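Local coordinates for protein 433aa long hypothetical phosphoribosylglycinamide formyl transferase (Pyrococcus horikoshii, PDB 2DWC) that is of unknown function but has an ATP-grasp fold of the PurT family and holds adenosine-5'-diphosphate in its nucleotide pocket, at residues B[150-155]-B[199-204]; B[132-137]-B[260-265]; B[124-129]-B[139-144]. All blocks are in the same frame, centred on the assembly; numbering follows the deposited sequence.

Contact 1: residues B[150-155]-B[199-204]; sequences EACEKI and IIVEEH. With ADP (adenosine-5'-diphosphate), chain H.
Ala-151, Cys-152 and Ile-155 of helix 145-155 face Val-201 and Glu-203 of strand 199-203, helix and strand running nearly parallel, 15° apart, with their axes 8.4 Å from each other at the closest. Val-201 is the apolar centre. Its CG2 branch meets Ala-151 CB at 3.9 Å, while CG1, anti to the backbone N (chi1 180°), packs against Ile-155 CG1 at 3.8 Å and, more loosely, against the sulfur of Cys-152. Ile-155 and Val-201 pass alongside each other in opposite senses; the other branch of the isoleucine, the CG2 methyl, rests on the backbone where Glu-202 joins Glu-203, 3.5 Å from Glu-203 N. Met-140 of the neighbouring strand extends this apolar layer along the helix.

Glu-202 points to the other side of the strand, where the nucleotide lies. The adenine amino group, ADP N6, gives two hydrogen bonds, one to Glu-202 OE2 (3.1 Å, 158° at the hydrogen) and a more bent one to the carbonyl Glu-203 O (3.0 Å). The carboxylate is itself held by Ser-137 at OE2 and by a salt bridge from Lys-162 at OE1. The strand thus turns Val-201 to the helix and Glu-202 to the nucleotide, and a side chain and a main-chain carbonyl together take the adenine amino group; the helix packing backs the adenine-binding segment of this ATP-grasp domain.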
loop_
_atom_site.group_PDB
_atom_site.type_symbol
_atom_site.label_atom_id
_atom_site.label_comp_id
_atom_site.label_asym_id
_atom_site.label_seq_id
_atom_site.Cartn_x
_atom_site.Cartn_y
_atom_site.Cartn_z
ATOM N N GLU B 150 22.388 -29.733 36.145
ATOM C CA GLU B 150 21.390 -30.773 36.369
ATOM C C GLU B 150 20.286 -30.701 35.316
ATOM O O GLU B 150 19.816 -31.731 34.829
ATOM C CB GLU B 150 20.798 -30.654 37.775
ATOM C CG GLU B 150 19.808 -31.772 38.135
ATOM C CD GLU B 150 19.354 -31.737 39.598
ATOM O OE1 GLU B 150 19.633 -30.736 40.307
ATOM O OE2 GLU B 150 18.710 -32.722 40.030
ATOM N N ALA B 151 19.889 -29.483 34.956
ATOM C CA ALA B 151 18.832 -29.300 33.959
ATOM C C ALA B 151 19.262 -29.832 32.591
ATOM O O ALA B 151 18.538 -30.604 31.968
ATOM C CB ALA B 151 18.461 -27.812 33.863
ATOM N N CYS B 152 20.434 -29.425 32.115
ATOM C CA CYS B 152 20.905 -29.908 30.817
ATOM C C CYS B 152 21.011 -31.435 30.795
ATOM O O CYS B 152 20.655 -32.075 29.803
ATOM C CB CYS B 152 22.252 -29.283 30.463
ATOM S SG CYS B 152 22.167 -27.505 30.069
ATOM N N GLU B 153 21.491 -32.016 31.893
ATOM C CA GLU B 153 21.618 -33.466 31.995
ATOM C C GLU B 153 20.252 -34.122 31.975
ATOM O O GLU B 153 20.046 -35.129 31.303
ATOM C CB GLU B 153 22.337 -33.863 33.295
ATOM C CG GLU B 153 23.841 -33.648 33.275
ATOM C CD GLU B 153 24.566 -34.594 32.315
ATOM O OE1 GLU B 153 24.118 -35.754 32.143
ATOM O OE2 GLU B 153 25.589 -34.178 31.739
ATOM N N LYS B 154 19.305 -33.543 32.706
ATOM C CA LYS B 154 17.961 -34.102 32.760
ATOM C C LYS B 154 17.189 -33.952 31.451
ATOM O O LYS B 154 16.397 -34.819 31.086
ATOM C CB LYS B 154 17.178 -33.442 33.880
ATOM C CG LYS B 154 16.113 -34.313 34.507
ATOM C CD LYS B 154 15.592 -33.634 35.772
ATOM C CE LYS B 154 15.502 -34.595 36.947
ATOM N NZ LYS B 154 15.128 -33.875 38.199
ATOM N N ILE B 155 17.393 -32.838 30.755
ATOM C CA ILE B 155 16.692 -32.610 29.489
ATOM C C ILE B 155 17.286 -33.489 28.397
ATOM O O ILE B 155 16.566 -33.990 27.537
ATOM C CB ILE B 155 16.798 -31.130 29.066
ATOM C CG1 ILE B 155 15.951 -30.264 30.007
ATOM C CG2 ILE B 155 16.393 -30.975 27.614
ATOM C CD1 ILE B 155 14.471 -30.597 30.001
ATOM N N ILE B 199 17.443 -19.031 33.392
ATOM C CA ILE B 199 17.576 -19.640 32.076
ATOM C C ILE B 199 16.532 -20.728 31.871
ATOM O O ILE B 199 16.118 -21.382 32.841
ATOM C CB ILE B 199 18.984 -20.286 31.914
ATOM C CG1 ILE B 199 20.065 -19.199 31.865
ATOM C CG2 ILE B 199 19.025 -21.158 30.673
ATOM C CD1 ILE B 199 21.493 -19.739 31.792
ATOM N N ILE B 200 16.065 -20.896 30.628
ATOM C CA ILE B 200 15.129 -21.974 30.350
ATOM C C ILE B 200 15.928 -22.932 29.476
ATOM O O ILE B 200 16.635 -22.516 28.554
ATOM C CB ILE B 200 13.815 -21.512 29.615
ATOM C CG1 ILE B 200 12.938 -22.734 29.332
ATOM C CG2 ILE B 200 14.147 -20.767 28.326
ATOM C CD1 ILE B 200 11.578 -22.434 28.709
ATOM N N VAL B 201 15.861 -24.212 29.821
ATOM C CA VAL B 201 16.571 -25.249 29.091
ATOM C C VAL B 201 15.526 -26.099 28.395
ATOM O O VAL B 201 14.641 -26.656 29.054
ATOM C CB VAL B 201 17.388 -26.164 30.059
ATOM C CG1 VAL B 201 18.109 -27.239 29.253
ATOM C CG2 VAL B 201 18.400 -25.324 30.839
ATOM N N GLU B 202 15.625 -26.219 27.070
ATOM C CA GLU B 202 14.631 -26.979 26.317
ATOM C C GLU B 202 15.195 -28.130 25.505
ATOM O O GLU B 202 16.304 -28.039 24.983
ATOM C CB GLU B 202 13.908 -26.064 25.304
ATOM C CG GLU B 202 13.300 -24.805 25.887
ATOM C CD GLU B 202 12.627 -23.940 24.805
ATOM O OE1 GLU B 202 12.346 -22.760 25.073
ATOM O OE2 GLU B 202 12.383 -24.456 23.694
ATOM N N GLU B 203 14.388 -29.176 25.332
ATOM C CA GLU B 203 14.820 -30.282 24.483
ATOM C C GLU B 203 14.866 -29.803 23.023
ATOM O O GLU B 203 14.114 -28.898 22.624
ATOM C CB GLU B 203 13.853 -31.459 24.582
ATOM C CG GLU B 203 12.438 -31.092 24.291
ATOM C CD GLU B 203 11.613 -32.263 23.814
ATOM O OE1 GLU B 203 10.385 -32.184 23.936
ATOM O OE2 GLU B 203 12.182 -33.257 23.308
ATOM N N HIS B 204 15.746 -30.400 22.223
ATOM C CA HIS B 204 15.847 -30.025 20.822
ATOM C C HIS B 204 14.735 -30.679 20.020
ATOM O O HIS B 204 14.562 -31.898 20.065
ATOM C CB HIS B 204 17.197 -30.446 20.239
ATOM C CG HIS B 204 17.337 -30.142 18.780
ATOM N ND1 HIS B 204 17.423 -28.854 18.295
ATOM C CD2 HIS B 204 17.384 -30.955 17.698
ATOM C CE1 HIS B 204 17.518 -28.886 16.977
ATOM N NE2 HIS B 204 17.496 -30.149 16.590
HETATM P PB ADP H . 14.028 -15.808 19.793
HETATM O O1B ADP H . 12.911 -14.841 19.705
HETATM O O2B ADP H . 14.974 -16.146 18.534
HETATM O O3B ADP H . 14.706 -16.198 21.200
HETATM P PA ADP H . 13.804 -18.579 20.167
HETATM O O1A ADP H . 15.065 -18.414 20.924
HETATM O O2A ADP H . 12.667 -19.267 21.072
HETATM O O3A ADP H . 13.187 -17.176 19.675
HETATM O "O5'" ADP H . 14.001 -19.496 18.862
HETATM C "C5'" ADP H . 14.942 -19.124 17.852
HETATM C "C4'" ADP H . 15.192 -20.328 16.946
HETATM O "O4'" ADP H . 16.002 -21.330 17.583
HETATM C "C3'" ADP H . 13.863 -21.025 16.657
HETATM O "O3'" ADP H . 13.187 -20.324 15.610
HETATM C "C2'" ADP H . 14.429 -22.339 16.125
HETATM O "O2'" ADP H . 15.048 -22.109 14.857
HETATM C "C1'" ADP H . 15.503 -22.618 17.178
HETATM N N9 ADP H . 14.918 -23.264 18.377
HETATM C C8 ADP H . 14.523 -22.654 19.490
HETATM N N7 ADP H . 14.073 -23.561 20.358
HETATM C C5 ADP H . 14.188 -24.753 19.794
HETATM C C6 ADP H . 13.880 -26.052 20.194
HETATM N N6 ADP H . 13.398 -26.286 21.410
HETATM N N1 ADP H . 14.111 -27.062 19.343
HETATM C C2 ADP H . 14.625 -26.848 18.146
HETATM N N3 ADP H . 14.932 -25.628 17.735
HETATM C C4 ADP H . 14.726 -24.571 18.527
#

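Contact 2: residues B[132-137]-B[260-265]; sequences AKVPTS and YRIAKR
Val-134, Pro-135 and the carbonyl of Ala-132 form the surface on which Ile-262 and Arg-265 of helix 253-270 rest. The proline ring and the isoleucine approach tip to tip, with Pro-135 CG 3.9 Å from Ile-262 CD1. Beside them, Val-134 CG1 fits between two helix side chains, touching Ile-262 CG2 at 3.9 Å and Arg-265 CB at 3.7 Å. That branch lies anti to the carbonyl carbon of its own residue (chi1 -66°), which directs it at the helix.

Arg-265 runs extended from CG to NE and slides past Val-134 in the opposite sense. Its aliphatic part lies against the end of helix 121-132, CD standing 3.3 Å from Ala-132 O, while Lys-133 O sits over one face of the guanidinium. The methyl of Ala-132 meets the backbone carbonyl Arg-265 O at 3.7 Å. Arg-261 comes in with a bend at chi3 (73°), bringing its NH2 near Pro-135 CD. The two guanidinium groups meet at their edges, Arg-261 NH1 3.0 Å from Arg-265 NE; both are donors, making this a close approach and not a hydrogen bond, and Glu-258 forms a salt bridge with Arg-261 NE.

Further out, Lys-133 leaves helical geometry with positive phi, which turns the chain so that Val-134 and Pro-135 follow in extended form. Backbone hydrogen bonds to Leu-128 and Ala-289 position these two residues, and Ala-289 also packs on Ile-262. The arrangement is a helix-to-strand connection of the ATP-grasp domain, packed against helix 253-270 at one end and delivering Ser-137 to the adenosine-5'-diphosphate pocket at the other.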
loop_
_atom_site.group_PDB
_atom_site.type_symbol
_atom_site.label_atom_id
_atom_site.label_comp_id
_atom_site.label_asym_id
_atom_site.label_seq_id
_atom_site.Cartn_x
_atom_site.Cartn_y
_atom_site.Cartn_z
ATOM N N ALA B 132 -2.974 -22.042 28.441
ATOM C CA ALA B 132 -3.450 -22.379 27.107
ATOM C C ALA B 132 -3.536 -23.902 26.969
ATOM O O ALA B 132 -4.348 -24.403 26.207
ATOM C CB ALA B 132 -2.466 -21.808 26.006
ATOM N N LYS B 133 -2.648 -24.605 27.676
ATOM C CA LYS B 133 -2.573 -26.067 27.649
ATOM C C LYS B 133 -2.301 -26.589 26.258
ATOM O O LYS B 133 -3.105 -27.319 25.674
ATOM C CB LYS B 133 -3.868 -26.663 28.205
ATOM C CG LYS B 133 -4.101 -26.270 29.630
ATOM C CD LYS B 133 -5.429 -26.840 30.119
ATOM C CE LYS B 133 -5.700 -26.481 31.573
ATOM N NZ LYS B 133 -6.995 -27.089 32.028
ATOM N N VAL B 134 -1.166 -26.172 25.708
ATOM C CA VAL B 134 -0.779 -26.594 24.372
ATOM C C VAL B 134 0.560 -27.270 24.465
ATOM O O VAL B 134 1.337 -27.011 25.371
ATOM C CB VAL B 134 -0.669 -25.383 23.387
ATOM C CG1 VAL B 134 -2.040 -24.767 23.163
ATOM C CG2 VAL B 134 0.307 -24.365 23.930
ATOM N N PRO B 135 0.855 -28.156 23.511
ATOM C CA PRO B 135 2.139 -28.854 23.534
ATOM C C PRO B 135 3.325 -27.941 23.269
ATOM O O PRO B 135 3.239 -27.009 22.469
ATOM C CB PRO B 135 1.973 -29.937 22.456
ATOM C CG PRO B 135 0.993 -29.339 21.499
ATOM C CD PRO B 135 0.023 -28.539 22.353
ATOM N N THR B 136 4.422 -28.199 23.964
ATOM C CA THR B 136 5.641 -27.422 23.773
ATOM C C THR B 136 6.803 -28.360 23.991
ATOM O O THR B 136 6.610 -29.505 24.410
ATOM C CB THR B 136 5.821 -26.313 24.828
ATOM O OG1 THR B 136 6.145 -26.915 26.090
ATOM C CG2 THR B 136 4.562 -25.478 24.983
ATOM N N SER B 137 7.997 -27.873 23.695
ATOM C CA SER B 137 9.216 -28.639 23.929
ATOM C C SER B 137 9.306 -28.907 25.431
ATOM O O SER B 137 8.783 -28.138 26.237
ATOM C CB SER B 137 10.435 -27.825 23.507
ATOM O OG SER B 137 10.560 -26.622 24.269
ATOM N N TYR B 260 -3.996 -24.088 13.852
ATOM C CA TYR B 260 -5.114 -23.208 14.212
ATOM C C TYR B 260 -5.602 -23.514 15.628
ATOM O O TYR B 260 -5.892 -22.610 16.390
ATOM C CB TYR B 260 -6.312 -23.364 13.260
ATOM C CG TYR B 260 -6.002 -23.079 11.793
ATOM C CD1 TYR B 260 -6.698 -23.727 10.765
ATOM C CD2 TYR B 260 -4.997 -22.168 11.436
ATOM C CE1 TYR B 260 -6.399 -23.479 9.428
ATOM C CE2 TYR B 260 -4.679 -21.916 10.092
ATOM C CZ TYR B 260 -5.371 -22.566 9.097
ATOM O OH TYR B 260 -5.005 -22.354 7.784
ATOM N N ARG B 261 -5.707 -24.795 15.984
ATOM C CA ARG B 261 -6.180 -25.134 17.318
ATOM C C ARG B 261 -5.265 -24.585 18.426
ATOM O O ARG B 261 -5.748 -24.036 19.438
ATOM C CB ARG B 261 -6.283 -26.684 17.439
ATOM C CG ARG B 261 -6.955 -27.177 18.737
ATOM C CD ARG B 261 -6.810 -28.712 18.917
ATOM N NE ARG B 261 -5.455 -29.128 19.286
ATOM C CZ ARG B 261 -4.909 -28.947 20.488
ATOM N NH1 ARG B 261 -5.598 -28.347 21.458
ATOM N NH2 ARG B 261 -3.677 -29.390 20.726
ATOM N N ILE B 262 -3.962 -24.765 18.249
ATOM C CA ILE B 262 -2.970 -24.311 19.241
ATOM C C ILE B 262 -2.978 -22.778 19.309
ATOM O O ILE B 262 -2.989 -22.184 20.407
ATOM C CB ILE B 262 -1.572 -24.843 18.869
ATOM C CG1 ILE B 262 -1.511 -26.338 19.238
ATOM C CG2 ILE B 262 -0.470 -24.083 19.619
ATOM C CD1 ILE B 262 -0.368 -27.056 18.689
ATOM N N ALA B 263 -2.969 -22.138 18.138
ATOM C CA ALA B 263 -3.009 -20.656 18.127
ATOM C C ALA B 263 -4.264 -20.156 18.856
ATOM O O ALA B 263 -4.203 -19.224 19.662
ATOM C CB ALA B 263 -2.990 -20.118 16.616
ATOM N N LYS B 264 -5.421 -20.769 18.607
ATOM C CA LYS B 264 -6.650 -20.319 19.260
ATOM C C LYS B 264 -6.581 -20.412 20.784
ATOM O O LYS B 264 -7.035 -19.500 21.497
ATOM C CB LYS B 264 -7.851 -21.131 18.738
ATOM C CG LYS B 264 -9.214 -20.784 19.377
ATOM C CD LYS B 264 -9.713 -19.425 18.978
ATOM C CE LYS B 264 -11.248 -19.305 19.135
ATOM N NZ LYS B 264 -11.720 -19.477 20.547
ATOM N N ARG B 265 -6.020 -21.512 21.279
ATOM C CA ARG B 265 -5.907 -21.703 22.734
ATOM C C ARG B 265 -5.003 -20.618 23.326
ATOM O O ARG B 265 -5.277 -20.104 24.401
ATOM C CB ARG B 265 -5.332 -23.084 23.044
ATOM C CG ARG B 265 -6.381 -24.205 23.035
ATOM C CD ARG B 265 -5.702 -25.526 23.357
ATOM N NE ARG B 265 -6.633 -26.603 23.653
ATOM C CZ ARG B 265 -7.474 -26.603 24.680
ATOM N NH1 ARG B 265 -7.514 -25.567 25.520
ATOM N NH2 ARG B 265 -8.257 -27.656 24.878
#

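Contact 3: residues B[124-129]-B[139-144]; sequences LRETLV and YMYATT
Arg-125 sends CG anti to its own N (chi1 -177°) and then folds at chi2 and chi3, so that its aliphatic part lies over the ring of Tyr-139; Glu-126, bent at chi2 (-49°), swings its carboxylate toward the hydroxyls of Tyr-139 and Tyr-141. Helix 121-132 and strand 139-142 stand well apart, 11.3 Å between the axes of the two segments, and long side chains bridge the distance.

The polar centre is Glu-126 OE1, which accepts two hydrogen bonds, from Tyr-139 OH at 2.7 Å and from Tyr-141 OH at 2.6 Å. The two donors use different sides of the oxygen. Tyr-141 comes to the anti lone pair, whereas Tyr-139 arrives on the syn side, 25° out of the carboxylate plane. Both rings meet OE1 at their edges.

Arg-125 CG sits over the centre of the Tyr-139 ring, a CH-pi contact of 3.6 Å to the centroid. The guanidinium itself does not stack: its plane is perpendicular to the ring, and its edge comes up to Tyr-139 CD1, 3.6 Å from NH1. The polar end is directed onward to Ser-137, which NH1 hydrogen-bonds, with a weak, long ion pair from NH2 to Glu-202. At the hydroxyl end of the Tyr-139 ring, Val-129 adds its CG2 methyl, 3.8 Å from CE1. On the strand side, Ile-200 of strand 199-203 touches both tyrosines as well as Arg-125.

Two phenol donors converging on one oxygen would probably favour the ionised carboxylate of Glu-126 and fix its rotation, while the shared acceptor ties together the two tyrosine ends; strand and helix are joined by this shared oxygen together with the apolar contacts of Arg-125 and Val-129 on the Tyr-139 ring.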
loop_
_atom_site.group_PDB
_atom_site.type_symbol
_atom_site.label_atom_id
_atom_site.label_comp_id
_atom_site.label_asym_id
_atom_site.label_seq_id
_atom_site.Cartn_x
_atom_site.Cartn_y
_atom_site.Cartn_z
ATOM N N LEU B 124 5.833 -16.586 29.771
ATOM C CA LEU B 124 5.232 -17.035 28.519
ATOM C C LEU B 124 5.067 -18.552 28.468
ATOM O O LEU B 124 3.984 -19.058 28.183
ATOM C CB LEU B 124 6.086 -16.593 27.339
ATOM C CG LEU B 124 5.486 -16.926 25.974
ATOM C CD1 LEU B 124 4.054 -16.369 25.904
ATOM C CD2 LEU B 124 6.384 -16.343 24.883
ATOM N N ARG B 125 6.157 -19.264 28.738
ATOM C CA ARG B 125 6.103 -20.724 28.694
ATOM C C ARG B 125 5.061 -21.244 29.672
ATOM O O ARG B 125 4.262 -22.121 29.335
ATOM C CB ARG B 125 7.491 -21.322 28.987
ATOM C CG ARG B 125 7.551 -22.873 28.894
ATOM C CD ARG B 125 6.916 -23.464 27.616
ATOM N NE ARG B 125 7.555 -23.019 26.360
ATOM C CZ ARG B 125 8.444 -23.721 25.672
ATOM N NH1 ARG B 125 8.832 -24.912 26.108
ATOM N NH2 ARG B 125 8.910 -23.253 24.518
ATOM N N GLU B 126 5.028 -20.709 30.889
ATOM C CA GLU B 126 4.031 -21.184 31.843
ATOM C C GLU B 126 2.612 -20.867 31.380
ATOM O O GLU B 126 1.674 -21.620 31.644
ATOM C CB GLU B 126 4.306 -20.586 33.230
ATOM C CG GLU B 126 5.627 -21.095 33.846
ATOM C CD GLU B 126 5.751 -22.624 33.770
ATOM O OE1 GLU B 126 6.661 -23.128 33.069
ATOM O OE2 GLU B 126 4.924 -23.314 34.395
ATOM N N THR B 127 2.448 -19.745 30.676
ATOM C CA THR B 127 1.127 -19.403 30.166
ATOM C C THR B 127 0.710 -20.445 29.125
ATOM O O THR B 127 -0.438 -20.898 29.118
ATOM C CB THR B 127 1.127 -17.965 29.546
ATOM O OG1 THR B 127 1.418 -17.016 30.583
ATOM C CG2 THR B 127 -0.237 -17.623 28.925
ATOM N N LEU B 128 1.639 -20.810 28.238
ATOM C CA LEU B 128 1.316 -21.814 27.224
ATOM C C LEU B 128 1.011 -23.181 27.829
ATOM O O LEU B 128 0.086 -23.856 27.397
ATOM C CB LEU B 128 2.464 -21.996 26.232
ATOM C CG LEU B 128 2.449 -21.123 24.962
ATOM C CD1 LEU B 128 2.119 -19.693 25.319
ATOM C CD2 LEU B 128 3.804 -21.222 24.257
ATOM N N VAL B 129 1.809 -23.587 28.809
ATOM C CA VAL B 129 1.627 -24.905 29.403
ATOM C C VAL B 129 0.468 -24.978 30.395
ATOM O O VAL B 129 -0.386 -25.845 30.274
ATOM C CB VAL B 129 2.938 -25.377 30.118
ATOM C CG1 VAL B 129 2.709 -26.765 30.767
ATOM C CG2 VAL B 129 4.093 -25.430 29.125
ATOM N N TYR B 139 10.973 -28.807 28.979
ATOM C CA TYR B 139 11.875 -27.788 29.477
ATOM C C TYR B 139 12.010 -27.797 31.003
ATOM O O TYR B 139 11.235 -28.454 31.708
ATOM C CB TYR B 139 11.350 -26.411 29.060
ATOM C CG TYR B 139 10.032 -26.101 29.738
ATOM C CD1 TYR B 139 8.827 -26.622 29.249
ATOM C CD2 TYR B 139 9.988 -25.361 30.935
ATOM C CE1 TYR B 139 7.635 -26.422 29.927
ATOM C CE2 TYR B 139 8.781 -25.158 31.625
ATOM C CZ TYR B 139 7.615 -25.693 31.118
ATOM O OH TYR B 139 6.435 -25.514 31.797
ATOM N N MET B 140 12.965 -27.006 31.477
ATOM C CA MET B 140 13.263 -26.801 32.896
ATOM C C MET B 140 13.930 -25.440 33.018
ATOM O O MET B 140 14.526 -24.957 32.066
ATOM C CB MET B 140 14.258 -27.842 33.401
ATOM C CG MET B 140 13.718 -29.227 33.485
ATOM S SD MET B 140 15.010 -30.329 34.129
ATOM C CE MET B 140 15.480 -29.460 35.589
ATOM N N TYR B 141 13.864 -24.831 34.195
ATOM C CA TYR B 141 14.527 -23.548 34.387
ATOM C C TYR B 141 15.729 -23.751 35.303
ATOM O O TYR B 141 15.767 -24.703 36.086
ATOM C CB TYR B 141 13.594 -22.531 35.044
ATOM C CG TYR B 141 12.303 -22.297 34.292
ATOM C CD1 TYR B 141 11.095 -22.836 34.755
ATOM C CD2 TYR B 141 12.290 -21.578 33.112
ATOM C CE1 TYR B 141 9.911 -22.660 34.056
ATOM C CE2 TYR B 141 11.101 -21.392 32.389
ATOM C CZ TYR B 141 9.923 -21.930 32.863
ATOM O OH TYR B 141 8.747 -21.761 32.181
ATOM N N ALA B 142 16.702 -22.852 35.216
ATOM C CA ALA B 142 17.891 -22.917 36.061
ATOM C C ALA B 142 18.185 -21.500 36.516
ATOM O O ALA B 142 18.089 -20.575 35.727
ATOM C CB ALA B 142 19.069 -23.459 35.292
ATOM N N THR B 143 18.528 -21.338 37.789
ATOM C CA THR B 143 18.841 -20.038 38.348
ATOM C C THR B 143 20.303 -20.008 38.791
ATOM O O THR B 143 20.845 -18.960 39.137
ATOM C CB THR B 143 17.948 -19.733 39.565
ATOM O OG1 THR B 143 16.595 -19.564 39.127
ATOM C CG2 THR B 143 18.409 -18.469 40.268
ATOM N N THR B 144 20.943 -21.170 38.793
ATOM C CA THR B 144 22.355 -21.241 39.167
ATOM C C THR B 144 23.063 -22.173 38.204
ATOM O O THR B 144 22.418 -22.935 37.480
ATOM C CB THR B 144 22.549 -21.793 40.589
ATOM O OG1 THR B 144 22.042 -23.135 40.651
ATOM C CG2 THR B 144 21.817 -20.926 41.604
#

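In the fold
Contacts 1 and 3 share an antiparallel sheet, their centres 10 Å apart: strands 139-142 and 199-203 are neighbours, paired through Val-201 N to Met-140 O (2.7 Å). Side chains alternate along strand 139-142: Met-140 turns to helix 145-155, Tyr-139 and Tyr-141 to helix 121-132. Contact 2 joins contact 3 through helix 121-132 and the segment following it, 16 Å between centres. Ser-137 OG links all three, lying 3.0 Å from Arg-125 NH1 and 2.9 Å from Glu-202 OE2, in the pocket of adenosine-5'-diphosphate. Along the chain, contact 1 is nested within the loop that contact 2 closes, although their centres are 21 Å apart.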